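Local coordinates for uncharacterized protein (Leishmania major, PDB 2B4W), which is of unknown function but belongs to a family related to the beta-fructosidase group, whose members typically fold as five-bladed beta-propellers, at residues Glu16-Leu20 and Cys249-Cys253; Glu50-Trp55 and Glu254-Leu260; Tyr85-Ile89 and Gly305-Phe309. One frame throughout, in Å; residues are numbered along the deposited sequence.

Contact 1: residues Glu16-Leu20 and Cys249-Cys253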
ATOM      1  N   GLU A  16     -14.651  -8.723 -10.674  1.00 27.98           N
ATOM      2  CA  GLU A  16     -14.196  -9.926  -9.993  1.00 21.19           C
ATOM      3  C   GLU A  16     -13.948  -9.524  -8.531  1.00 26.30           C
ATOM      4  O   GLU A  16     -13.570  -8.372  -8.307  1.00 25.75           O
ATOM      5  CB  GLU A  16     -12.917 -10.554 -10.530  1.00 24.43           C
ATOM      6  CG  GLU A  16     -12.711 -10.639 -12.018  1.00 23.05           C
ATOM      7  CD  GLU A  16     -11.437 -11.280 -12.496  1.00 21.58           C
ATOM      8  OE1 GLU A  16     -10.661 -11.840 -11.686  1.00 26.50           O
ATOM      9  OE2 GLU A  16     -11.228 -11.203 -13.722  1.00 22.74           O
ATOM     10  N   SER A  17     -14.152 -10.454  -7.621  1.00 25.30           N
ATOM     11  CA  SER A  17     -14.076 -10.199  -6.178  1.00 26.46           C
ATOM     12  C   SER A  17     -13.762 -11.496  -5.450  1.00 22.80           C
ATOM     13  O   SER A  17     -14.522 -12.468  -5.468  1.00 21.20           O
ATOM     14  CB  SER A  17     -15.377  -9.547  -5.718  1.00 27.84           C
ATOM     15  OG  SER A  17     -15.431  -9.342  -4.330  1.00 28.54           O
ATOM     16  N   VAL A  18     -12.580 -11.521  -4.831  1.00 16.25           N
ATOM     17  CA  VAL A  18     -12.076 -12.705  -4.164  1.00 14.53           C
ATOM     18  C   VAL A  18     -11.325 -12.290  -2.888  1.00 19.27           C
ATOM     19  O   VAL A  18     -10.987 -11.107  -2.749  1.00 18.65           O
ATOM     20  CB  VAL A  18     -11.096 -13.556  -4.989  1.00 29.95           C
ATOM     21  CG1 VAL A  18     -11.687 -14.023  -6.317  1.00 33.50           C
ATOM     22  CG2 VAL A  18      -9.810 -12.769  -5.236  1.00 41.18           C
ATOM     23  N   LEU A  19     -11.112 -13.317  -2.064  1.00 20.12           N
ATOM     24  CA  LEU A  19     -10.217 -13.192  -0.912  1.00 29.27           C
ATOM     25  C   LEU A  19      -9.016 -14.092  -1.181  1.00 33.84           C
ATOM     26  O   LEU A  19      -9.186 -15.216  -1.662  1.00 22.58           O
ATOM     27  CB  LEU A  19     -10.899 -13.534   0.406  1.00 21.26           C
ATOM     28  CG  LEU A  19     -11.960 -12.526   0.874  1.00 24.11           C
ATOM     29  CD1 LEU A  19     -12.617 -13.030   2.153  1.00 30.21           C
ATOM     30  CD2 LEU A  19     -11.378 -11.131   1.057  1.00 25.20           C
ATOM     31  N   LEU A  20      -7.826 -13.576  -0.889  1.00 22.49           N
ATOM     32  CA  LEU A  20      -6.645 -14.406  -1.081  1.00 23.24           C
ATOM     33  C   LEU A  20      -6.682 -15.538  -0.051  1.00 26.84           C
ATOM     34  O   LEU A  20      -7.222 -15.346   1.039  1.00 22.59           O
ATOM     35  CB  LEU A  20      -5.327 -13.651  -0.910  1.00 31.82           C
ATOM     36  CG  LEU A  20      -5.134 -12.383  -1.745  1.00 29.42           C
ATOM     37  CD1 LEU A  20      -3.663 -12.036  -1.918  1.00 24.96           C
ATOM     38  CD2 LEU A  20      -5.815 -12.542  -3.088  1.00 29.10           C
ATOM     39  N   CYS A 249     -17.105  -4.532  -1.524  1.00 28.19           N
ATOM     40  CA  CYS A 249     -16.603  -4.894  -2.839  1.00 29.23           C
ATOM     41  C   CYS A 249     -15.953  -6.270  -2.892  1.00 19.48           C
ATOM     42  O   CYS A 249     -15.834  -6.875  -3.957  1.00 23.28           O
ATOM     43  CB  CYS A 249     -15.513  -3.898  -3.266  1.00 24.75           C
ATOM     44  SG  CYS A 249     -16.167  -2.302  -3.724  1.00 25.78           S
ATOM     45  N   TYR A 250     -15.509  -6.700  -1.724  1.00 26.81           N
ATOM     46  CA  TYR A 250     -14.807  -7.933  -1.441  1.00 27.79           C
ATOM     47  C   TYR A 250     -15.753  -8.929  -0.791  1.00 24.44           C
ATOM     48  O   TYR A 250     -16.724  -8.506  -0.173  1.00 25.54           O
ATOM     49  CB  TYR A 250     -13.605  -7.675  -0.509  1.00 23.14           C
ATOM     50  CG  TYR A 250     -12.662  -6.628  -1.069  1.00 27.20           C
ATOM     51  CD1 TYR A 250     -12.892  -5.270  -0.919  1.00 23.95           C
ATOM     52  CD2 TYR A 250     -11.520  -7.027  -1.758  1.00 24.98           C
ATOM     53  CE1 TYR A 250     -12.029  -4.308  -1.433  1.00 18.74           C
ATOM     54  CE2 TYR A 250     -10.658  -6.076  -2.272  1.00 25.27           C
ATOM     55  CZ  TYR A 250     -10.905  -4.736  -2.117  1.00 22.64           C
ATOM     56  OH  TYR A 250     -10.010  -3.819  -2.640  1.00 28.25           O
ATOM     57  N   PRO A 251     -15.491 -10.213  -0.908  1.00 20.99           N
ATOM     58  CA  PRO A 251     -16.381 -11.169  -0.250  1.00 22.95           C
ATOM     59  C   PRO A 251     -16.503 -10.897   1.250  1.00 32.89           C
ATOM     60  O   PRO A 251     -15.680 -10.280   1.925  1.00 24.14           O
ATOM     61  CB  PRO A 251     -15.707 -12.518  -0.490  1.00 21.16           C
ATOM     62  CG  PRO A 251     -14.865 -12.312  -1.709  1.00 17.31           C
ATOM     63  CD  PRO A 251     -14.416 -10.881  -1.641  1.00 17.27           C
ATOM     64  N   PRO A 252     -17.630 -11.353   1.781  1.00 39.56           N
ATOM     65  CA  PRO A 252     -17.885 -11.243   3.215  1.00 35.62           C
ATOM     66  C   PRO A 252     -16.837 -11.981   4.037  1.00 19.16           C
ATOM     67  O   PRO A 252     -16.380 -13.077   3.712  1.00 31.96           O
ATOM     68  CB  PRO A 252     -19.243 -11.930   3.380  1.00 52.75           C
ATOM     69  CG  PRO A 252     -19.402 -12.778   2.161  1.00 53.80           C
ATOM     70  CD  PRO A 252     -18.742 -11.990   1.059  1.00 43.67           C
ATOM     71  N   CYS A 253     -16.441 -11.337   5.135  1.00 31.54           N
ATOM     72  CA  CYS A 253     -15.500 -11.890   6.089  1.00 26.56           C
ATOM     73  C   CYS A 253     -15.572 -11.076   7.383  1.00 23.37           C
ATOM     74  O   CYS A 253     -15.917  -9.897   7.364  1.00 27.81           O
ATOM     75  CB  CYS A 253     -14.074 -11.907   5.541  1.00 27.71           C
ATOM     76  SG  CYS A 253     -13.512 -10.339   4.835  1.00 33.06           S
TER

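Contact 2: residues Glu50-Trp55 and Glu254-Leu260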
ATOM      1  N   GLU A  50      -0.570 -11.811  11.899  1.00 20.98           N
ATOM      2  CA  GLU A  50      -0.949 -11.541  13.275  1.00 21.18           C
ATOM      3  C   GLU A  50      -2.185 -12.363  13.621  1.00 24.48           C
ATOM      4  O   GLU A  50      -3.078 -12.588  12.802  1.00 24.92           O
ATOM      5  CB  GLU A  50      -1.127 -10.046  13.430  1.00 20.01           C
ATOM      6  CG  GLU A  50      -1.638  -9.544  14.779  1.00 33.68           C
ATOM      7  CD  GLU A  50      -1.801  -8.034  14.735  1.00 21.61           C
ATOM      8  OE1 GLU A  50      -2.830  -7.554  14.242  1.00 31.11           O
ATOM      9  OE2 GLU A  50      -0.895  -7.308  15.181  1.00 21.28           O
ATOM     10  N   LYS A  51      -2.177 -12.813  14.864  1.00 18.52           N
ATOM     11  CA  LYS A  51      -3.269 -13.462  15.570  1.00 23.16           C
ATOM     12  C   LYS A  51      -4.477 -12.553  15.633  1.00 22.42           C
ATOM     13  O   LYS A  51      -4.401 -11.360  15.937  1.00 27.78           O
ATOM     14  CB  LYS A  51      -2.798 -13.841  16.983  1.00 35.92           C
ATOM     15  CG  LYS A  51      -2.430 -15.311  17.100  1.00 39.66           C
ATOM     16  CD  LYS A  51      -2.312 -15.827  18.518  1.00 55.24           C
ATOM     17  CE  LYS A  51      -3.436 -15.536  19.477  1.00 62.99           C
ATOM     18  NZ  LYS A  51      -4.094 -16.692  20.144  1.00 72.87           N
ATOM     19  N   ARG A  52      -5.652 -13.101  15.314  1.00 21.12           N
ATOM     20  CA  ARG A  52      -6.791 -12.216  15.273  1.00 29.74           C
ATOM     21  C   ARG A  52      -7.155 -11.632  16.640  1.00 42.13           C
ATOM     22  O   ARG A  52      -7.645 -10.497  16.722  1.00 28.38           O
ATOM     23  CB  ARG A  52      -8.052 -12.896  14.710  1.00 25.06           C
ATOM     24  CG  ARG A  52      -9.010 -11.744  14.402  1.00 26.51           C
ATOM     25  CD  ARG A  52     -10.268 -12.150  13.703  1.00 42.18           C
ATOM     26  NE  ARG A  52     -10.047 -12.801  12.422  1.00 35.36           N
ATOM     27  CZ  ARG A  52     -10.982 -13.482  11.773  1.00 31.94           C
ATOM     28  NH1 ARG A  52     -12.199 -13.598  12.287  1.00 34.98           N
ATOM     29  NH2 ARG A  52     -10.668 -14.036  10.613  1.00 27.46           N
ATOM     30  N   ASP A  53      -6.923 -12.402  17.704  1.00 33.19           N
ATOM     31  CA  ASP A  53      -7.350 -11.876  19.005  1.00 36.72           C
ATOM     32  C   ASP A  53      -6.287 -11.091  19.745  1.00 36.55           C
ATOM     33  O   ASP A  53      -6.354 -10.995  20.972  1.00 37.29           O
ATOM     34  CB  ASP A  53      -7.813 -13.034  19.898  1.00 30.87           C
ATOM     35  CG  ASP A  53      -6.743 -14.102  19.991  1.00 27.39           C
ATOM     36  OD1 ASP A  53      -5.614 -13.795  19.558  1.00 50.77           O
ATOM     37  OD2 ASP A  53      -7.028 -15.209  20.483  1.00 46.11           O
ATOM     38  N   ILE A  54      -5.308 -10.510  19.065  1.00 27.31           N
ATOM     39  CA  ILE A  54      -4.372  -9.632  19.763  1.00 26.19           C
ATOM     40  C   ILE A  54      -3.893  -8.508  18.851  1.00 39.08           C
ATOM     41  O   ILE A  54      -3.870  -8.662  17.629  1.00 39.44           O
ATOM     42  CB  ILE A  54      -3.195 -10.453  20.313  1.00 32.93           C
ATOM     43  CG1 ILE A  54      -1.843  -9.752  20.377  1.00 41.99           C
ATOM     44  CG2 ILE A  54      -3.065 -11.741  19.511  1.00 42.28           C
ATOM     45  CD1 ILE A  54      -1.026 -10.002  21.620  1.00 44.05           C
ATOM     46  N   TRP A  55      -3.512  -7.389  19.453  1.00 30.55           N
ATOM     47  CA  TRP A  55      -3.078  -6.185  18.770  1.00 41.19           C
ATOM     48  C   TRP A  55      -1.596  -5.903  18.933  1.00 38.81           C
ATOM     49  O   TRP A  55      -0.904  -6.326  19.859  1.00 36.47           O
ATOM     50  CB  TRP A  55      -3.951  -5.014  19.289  1.00 55.10           C
ATOM     51  CG  TRP A  55      -5.371  -5.266  18.843  1.00 52.68           C
ATOM     52  CD1 TRP A  55      -6.252  -6.183  19.338  1.00 50.81           C
ATOM     53  CD2 TRP A  55      -6.061  -4.580  17.792  1.00 43.76           C
ATOM     54  NE1 TRP A  55      -7.449  -6.110  18.662  1.00 42.80           N
ATOM     55  CE2 TRP A  55      -7.353  -5.129  17.709  1.00 42.22           C
ATOM     56  CE3 TRP A  55      -5.696  -3.552  16.922  1.00 37.35           C
ATOM     57  CZ2 TRP A  55      -8.296  -4.682  16.780  1.00 45.03           C
ATOM     58  CZ3 TRP A  55      -6.633  -3.115  16.008  1.00 30.90           C
ATOM     59  CH2 TRP A  55      -7.918  -3.675  15.939  1.00 42.12           C
ATOM     60  N   GLU A 254     -15.240 -11.719   8.500  1.00 33.10           N
ATOM     61  CA  GLU A 254     -15.233 -11.038   9.795  1.00 42.40           C
ATOM     62  C   GLU A 254     -14.058 -10.105  10.008  1.00 36.77           C
ATOM     63  O   GLU A 254     -12.875 -10.457   9.886  1.00 25.62           O
ATOM     64  CB  GLU A 254     -15.245 -12.100  10.911  1.00 44.75           C
ATOM     65  CG  GLU A 254     -16.374 -13.103  10.713  1.00 52.68           C
ATOM     66  CD  GLU A 254     -17.737 -12.441  10.823  1.00 57.19           C
ATOM     67  OE1 GLU A 254     -17.970 -11.822  11.882  1.00 51.42           O
ATOM     68  OE2 GLU A 254     -18.547 -12.537   9.875  1.00 58.96           O
ATOM     69  N   PRO A 255     -14.315  -8.852  10.369  1.00 32.67           N
ATOM     70  CA  PRO A 255     -13.157  -7.982  10.628  1.00 38.79           C
ATOM     71  C   PRO A 255     -12.426  -8.435  11.893  1.00 37.28           C
ATOM     72  O   PRO A 255     -12.828  -9.379  12.577  1.00 27.26           O
ATOM     73  CB  PRO A 255     -13.775  -6.599  10.812  1.00 32.80           C
ATOM     74  CG  PRO A 255     -15.198  -6.855  11.187  1.00 28.08           C
ATOM     75  CD  PRO A 255     -15.586  -8.159  10.565  1.00 32.33           C
ATOM     76  N   LYS A 256     -11.331  -7.739  12.176  1.00 33.29           N
ATOM     77  CA  LYS A 256     -10.577  -8.027  13.388  1.00 36.44           C
ATOM     78  C   LYS A 256     -11.519  -7.764  14.571  1.00 35.70           C
ATOM     79  O   LYS A 256     -11.648  -8.559  15.493  1.00 49.08           O
ATOM     80  CB  LYS A 256      -9.322  -7.171  13.522  1.00 25.46           C
ATOM     81  CG  LYS A 256      -8.321  -7.700  14.541  1.00 27.37           C
ATOM     82  CD  LYS A 256      -7.012  -6.941  14.475  1.00 25.38           C
ATOM     83  CE  LYS A 256      -5.945  -7.552  15.369  1.00 20.90           C
ATOM     84  NZ  LYS A 256      -5.415  -8.839  14.888  1.00 28.08           N
ATOM     85  N   VAL A 257     -12.166  -6.613  14.488  1.00 28.26           N
ATOM     86  CA  VAL A 257     -13.193  -6.195  15.427  1.00 36.11           C
ATOM     87  C   VAL A 257     -14.327  -5.520  14.668  1.00 43.05           C
ATOM     88  O   VAL A 257     -14.107  -4.967  13.594  1.00 45.32           O
ATOM     89  CB  VAL A 257     -12.638  -5.236  16.485  1.00 35.14           C
ATOM     90  CG1 VAL A 257     -11.614  -5.978  17.335  1.00 31.70           C
ATOM     91  CG2 VAL A 257     -12.048  -4.008  15.822  1.00 30.78           C
ATOM     92  N   PRO A 258     -15.511  -5.607  15.256  1.00 47.69           N
ATOM     93  CA  PRO A 258     -16.735  -5.058  14.676  1.00 43.10           C
ATOM     94  C   PRO A 258     -16.563  -3.622  14.197  1.00 34.56           C
ATOM     95  O   PRO A 258     -17.155  -3.157  13.226  1.00 40.60           O
ATOM     96  CB  PRO A 258     -17.727  -5.087  15.842  1.00 46.71           C
ATOM     97  CG  PRO A 258     -16.986  -5.564  17.039  1.00 52.83           C
ATOM     98  CD  PRO A 258     -15.760  -6.278  16.546  1.00 54.04           C
ATOM     99  N   LEU A 259     -15.733  -2.884  14.912  1.00 24.91           N
ATOM    100  CA  LEU A 259     -15.488  -1.485  14.603  1.00 38.39           C
ATOM    101  C   LEU A 259     -14.924  -1.271  13.204  1.00 40.54           C
ATOM    102  O   LEU A 259     -14.993  -0.171  12.642  1.00 28.62           O
ATOM    103  CB  LEU A 259     -14.519  -0.967  15.662  1.00 37.17           C
ATOM    104  CG  LEU A 259     -14.106   0.483  15.668  1.00 35.44           C
ATOM    105  CD1 LEU A 259     -13.814   0.902  17.111  1.00 67.85           C
ATOM    106  CD2 LEU A 259     -12.889   0.766  14.800  1.00 45.02           C
ATOM    107  N   LEU A 260     -14.334  -2.324  12.650  1.00 39.13           N
ATOM    108  CA  LEU A 260     -13.643  -2.204  11.368  1.00 26.25           C
ATOM    109  C   LEU A 260     -14.423  -2.951  10.297  1.00 39.44           C
ATOM    110  O   LEU A 260     -13.820  -3.463   9.358  1.00 35.86           O
ATOM    111  CB  LEU A 260     -12.226  -2.743  11.508  1.00 30.66           C
ATOM    112  CG  LEU A 260     -11.289  -1.876  12.357  1.00 25.96           C
ATOM    113  CD1 LEU A 260      -9.981  -2.606  12.602  1.00 29.18           C
ATOM    114  CD2 LEU A 260     -11.053  -0.528  11.694  1.00 42.68           C
TER

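Contact 3: residues Tyr85-Ile89 and Gly305-Phe309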
ATOM      1  N   TYR A  85       5.342  -2.813   2.582  1.00 18.94           N
ATOM      2  CA  TYR A  85       5.169  -2.010   1.376  1.00 19.10           C
ATOM      3  C   TYR A  85       6.462  -1.950   0.564  1.00 16.51           C
ATOM      4  O   TYR A  85       7.562  -1.979   1.102  1.00 22.11           O
ATOM      5  CB  TYR A  85       4.700  -0.587   1.624  1.00 19.88           C
ATOM      6  CG  TYR A  85       5.500   0.304   2.525  1.00 23.90           C
ATOM      7  CD1 TYR A  85       5.291   0.207   3.903  1.00 23.78           C
ATOM      8  CD2 TYR A  85       6.433   1.220   2.056  1.00 17.31           C
ATOM      9  CE1 TYR A  85       6.008   1.017   4.767  1.00 24.20           C
ATOM     10  CE2 TYR A  85       7.149   2.024   2.924  1.00 15.61           C
ATOM     11  CZ  TYR A  85       6.927   1.914   4.281  1.00 26.30           C
ATOM     12  OH  TYR A  85       7.609   2.687   5.191  1.00 29.91           O
ATOM     13  N   ILE A  86       6.287  -1.863  -0.758  1.00 17.44           N
ATOM     14  CA  ILE A  86       7.450  -1.968  -1.627  1.00 17.06           C
ATOM     15  C   ILE A  86       7.436  -0.890  -2.710  1.00 17.08           C
ATOM     16  O   ILE A  86       6.424  -0.289  -3.041  1.00 20.13           O
ATOM     17  CB  ILE A  86       7.576  -3.321  -2.362  1.00 16.32           C
ATOM     18  CG1 ILE A  86       6.332  -3.686  -3.190  1.00 25.26           C
ATOM     19  CG2 ILE A  86       7.959  -4.455  -1.436  1.00 13.53           C
ATOM     20  CD1 ILE A  86       6.562  -4.933  -4.039  1.00 25.35           C
ATOM     21  N   ALA A  87       8.639  -0.702  -3.246  1.00 18.58           N
ATOM     22  CA  ALA A  87       8.844   0.180  -4.386  1.00 13.88           C
ATOM     23  C   ALA A  87      10.094  -0.279  -5.119  1.00 17.64           C
ATOM     24  O   ALA A  87      10.930  -0.954  -4.523  1.00 16.69           O
ATOM     25  CB  ALA A  87       8.927   1.632  -3.987  1.00 15.68           C
ATOM     26  N   LYS A  88      10.164   0.074  -6.401  1.00 17.40           N
ATOM     27  CA  LYS A  88      11.373  -0.143  -7.189  1.00 15.43           C
ATOM     28  C   LYS A  88      12.026   1.203  -7.486  1.00 14.95           C
ATOM     29  O   LYS A  88      11.432   2.094  -8.079  1.00 18.83           O
ATOM     30  CB  LYS A  88      11.085  -0.916  -8.467  1.00 17.27           C
ATOM     31  CG  LYS A  88      12.239  -1.260  -9.379  1.00 18.01           C
ATOM     32  CD  LYS A  88      11.743  -1.843 -10.717  1.00 18.11           C
ATOM     33  CE  LYS A  88      11.722  -0.777 -11.785  1.00 38.40           C
ATOM     34  NZ  LYS A  88      11.071  -1.227 -13.058  1.00 54.13           N
ATOM     35  N   ILE A  89      13.275   1.315  -7.027  1.00 14.22           N
ATOM     36  CA  ILE A  89      14.083   2.494  -7.358  1.00 16.81           C
ATOM     37  C   ILE A  89      15.430   1.995  -7.869  1.00 18.21           C
ATOM     38  O   ILE A  89      16.104   1.166  -7.253  1.00 19.19           O
ATOM     39  CB  ILE A  89      14.172   3.481  -6.195  1.00 27.78           C
ATOM     40  CG1 ILE A  89      12.789   3.936  -5.700  1.00 34.18           C
ATOM     41  CG2 ILE A  89      14.980   4.722  -6.541  1.00 22.10           C
ATOM     42  CD1 ILE A  89      12.183   3.022  -4.665  1.00 66.19           C
ATOM     43  N   GLY A 305       6.886   1.455 -15.904  1.00 21.80           N
ATOM     44  CA  GLY A 305       7.675   0.619 -15.002  1.00 24.23           C
ATOM     45  C   GLY A 305       6.808  -0.474 -14.407  1.00 24.19           C
ATOM     46  O   GLY A 305       5.615  -0.575 -14.689  1.00 22.64           O
ATOM     47  N   ASP A 306       7.425  -1.281 -13.569  1.00 15.90           N
ATOM     48  CA  ASP A 306       6.828  -2.437 -12.943  1.00 20.76           C
ATOM     49  C   ASP A 306       7.524  -2.819 -11.638  1.00 15.42           C
ATOM     50  O   ASP A 306       8.547  -2.267 -11.239  1.00 24.80           O
ATOM     51  CB  ASP A 306       6.832  -3.601 -13.931  1.00 23.08           C
ATOM     52  CG  ASP A 306       8.191  -4.140 -14.299  1.00 32.27           C
ATOM     53  OD1 ASP A 306       9.088  -4.263 -13.448  1.00 25.20           O
ATOM     54  OD2 ASP A 306       8.389  -4.487 -15.484  1.00 39.61           O
ATOM     55  N   LEU A 307       6.915  -3.792 -10.988  1.00 20.13           N
ATOM     56  CA  LEU A 307       7.455  -4.368  -9.752  1.00 22.13           C
ATOM     57  C   LEU A 307       7.988  -5.757 -10.018  1.00 18.04           C
ATOM     58  O   LEU A 307       7.845  -6.724  -9.288  1.00 18.82           O
ATOM     59  CB  LEU A 307       6.385  -4.370  -8.657  1.00 27.65           C
ATOM     60  CG  LEU A 307       5.865  -2.944  -8.396  1.00 24.27           C
ATOM     61  CD1 LEU A 307       4.555  -2.924  -7.658  1.00 34.59           C
ATOM     62  CD2 LEU A 307       6.917  -2.149  -7.637  1.00 24.11           C
ATOM     63  N   HIS A 308       8.709  -5.827 -11.137  1.00 18.04           N
ATOM     64  CA  HIS A 308       9.436  -7.043 -11.474  1.00 15.95           C
ATOM     65  C   HIS A 308      10.904  -6.844 -11.103  1.00 19.71           C
ATOM     66  O   HIS A 308      11.522  -5.953 -11.691  1.00 20.61           O
ATOM     67  CB  HIS A 308       9.279  -7.394 -12.952  1.00 26.48           C
ATOM     68  CG  HIS A 308       7.875  -7.713 -13.369  1.00 39.07           C
ATOM     69  ND1 HIS A 308       7.562  -8.166 -14.636  1.00 50.78           N
ATOM     70  CD2 HIS A 308       6.700  -7.654 -12.703  1.00 38.60           C
ATOM     71  CE1 HIS A 308       6.261  -8.367 -14.727  1.00 55.68           C
ATOM     72  NE2 HIS A 308       5.710  -8.063 -13.567  1.00 50.97           N
ATOM     73  N   PHE A 309      11.404  -7.646 -10.165  1.00 19.53           N
ATOM     74  CA  PHE A 309      12.736  -7.452  -9.617  1.00 21.20           C
ATOM     75  C   PHE A 309      13.767  -8.443 -10.160  1.00 17.62           C
ATOM     76  O   PHE A 309      13.530  -9.647 -10.163  1.00 21.34           O
ATOM     77  CB  PHE A 309      12.722  -7.510  -8.067  1.00 25.53           C
ATOM     78  CG  PHE A 309      11.971  -6.315  -7.491  1.00 24.98           C
ATOM     79  CD1 PHE A 309      12.593  -5.090  -7.348  1.00 25.49           C
ATOM     80  CD2 PHE A 309      10.642  -6.423  -7.125  1.00 16.01           C
ATOM     81  CE1 PHE A 309      11.897  -3.993  -6.866  1.00 17.79           C
ATOM     82  CE2 PHE A 309       9.941  -5.329  -6.664  1.00 18.96           C
ATOM     83  CZ  PHE A 309      10.571  -4.103  -6.518  1.00 19.12           C
TER

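Contact 1: residues Glu16-Leu20 and Cys249-Cys253
The strand that begins the large mixed sheet, 16-23, meets the long connection between strands 238-245 and 264-271 where Ser-17 and Leu-19 reach Tyr-250, Pro-251 and Cys-253. Ser-17 OG donates a short hydrogen bond of 2.5 Å to Cys-249 O, lying in the carbonyl plane on a lone pair, with a C=O...O angle of 129°. The hydroxyl stands anti to the serine's backbone N (chi1 176°), which carries it across to the loop, and a small polar side chain can do this without pushing the two chains apart. Pro-251 then lies against the strand backbone: its CG is 3.7 Å from Val-18 CA, and its CD is 3.6 Å from Val-18 O. A proline suits this place because its compact ring can lie against both the Val-18 backbone and the Leu-19 side chain. The loop thereby covers one side of strand 16-23, whose backbone pairs antiparallel with 287-293 (Val-18 with Arg-290) in the mixed sheet, consistent with a beta-propeller. Leu-19 and Pro-251 run past each other in opposite senses, with Leu-19 CG 3.9 Å from Pro-251 CD. The CD1 branch of Leu-19 continues to Cys-253, 3.9 Å from its SG. Val-18 O comes to the edge of the Tyr-250 ring, near its plane, while the phenol OH bonds to Asn-226 and the ring rests on Leu-279 and Ile-291.

Contact 2: residues Glu50-Trp55 and Glu254-Leu260
Residues Lys-51 to Ile-54 form a type I beta turn, and the chain at 254-260 passes close beside it, with Arg-52 CA and Lys-256 CA 6.0 Å apart. The lysine spans the gap. Its chain is extended until chi4 (71°), where a bend swings NZ into the mouth of the turn. There the ammonium group donates to Lys-51 O at 2.9 Å, tilted 30° from the carbonyl plane, and forms a salt bridge with Glu-50 OE1 at 3.0 Å, approaching from above the carboxylate plane. Weaker bonds run from NZ to Arg-52 O and Ile-54 O; four oxygens outnumber the three N-H, fitting the two weak bonds, and would probably favour the charged form. Glu-50 OE1 also accepts from Tyr-31 OH, so two donors grip this atom. Lysine suits the site because its long apolar chain lies over one face of the Trp-55 indole, Lys-256 CD standing 3.7 Å from the centroid of the six-membered ring in a CH-pi contact. At the ring's edge, Val-257 CG1 meets Trp-55 CZ2 at 3.6 Å. Arg-52 turns its guanidinium so that Glu-254 O sits over one face, while its NE is salt-bridged to Asp-29. The turn lies in the loop between strands 42-50 and 59-67, whereas 254-260 lies between strands 238-245 and 264-271 and is pinned by a backbone bond from Lys-256 to Gly-284, just after strand 277-283.

Contact 3: residues Tyr85-Ile89 and Gly305-Phe309
One carboxylate oxygen, Asp-306 OD1, serves two purposes: it closes an Asx turn and faces Lys-88 across the contact. The turn bond comes from His-308 N at 2.8 Å, with an angle of 151° at the hydrogen, and reaches OD1 from above the carboxylate plane. Lys-88 NZ is 3.6 Å from Asp-306 OD1, a long salt bridge, and gives a weak hydrogen bond to Asp-306 O at 3.3 Å. The lysine starts out extended and bends at chi3 (98°), which lets CD and CE cross in front of Asp-306 O. Aspartate suits this place because its short carboxylate can reach forward to the N-H two residues on. Phe-309 adds apolar cover: its CE1 approaches Lys-88 CB at 3.6 Å, and at the edge of the ring its CZ meets Ala-87 O at 3.7 Å. Ile-86 CD1 reaches Phe-309 CE2 more loosely, and both side chains also pack on Met-93. Leu-307 CD2 lies near the backbone N of Lys-88 and packs on Phe-37. The C-terminal segment pairs with Ser-38 through backbone bonds from Leu-307 and Phe-309; running alongside 37-39 while its side chains rest on strand 84-89 of a separate four-stranded sheet, it bridges neighbouring sheets, consistent with a beta-propeller.

From the N terminus the chain passes 16-20, 50-55 and 85-89 in turn, and each is met much later by a partner, at 249-253, 254-260 and 305-309. The three closures therefore cross one another; none nests. Contacts 1 and 2 share one continuous loop, 249-260, which is spread over strand 16-23 and then over the turn after strand 42-50, their centres about 17 Å apart. Contact 3 lies about 25 Å from contact 1 and about 30 Å from contact 2, centre to centre, on the other side of the chain's centre from contact 2. It ties strand 308-309, part of the same mixed sheet as strand 16-23 of contact 1, to strand 84-89 of a separate four-stranded sheet.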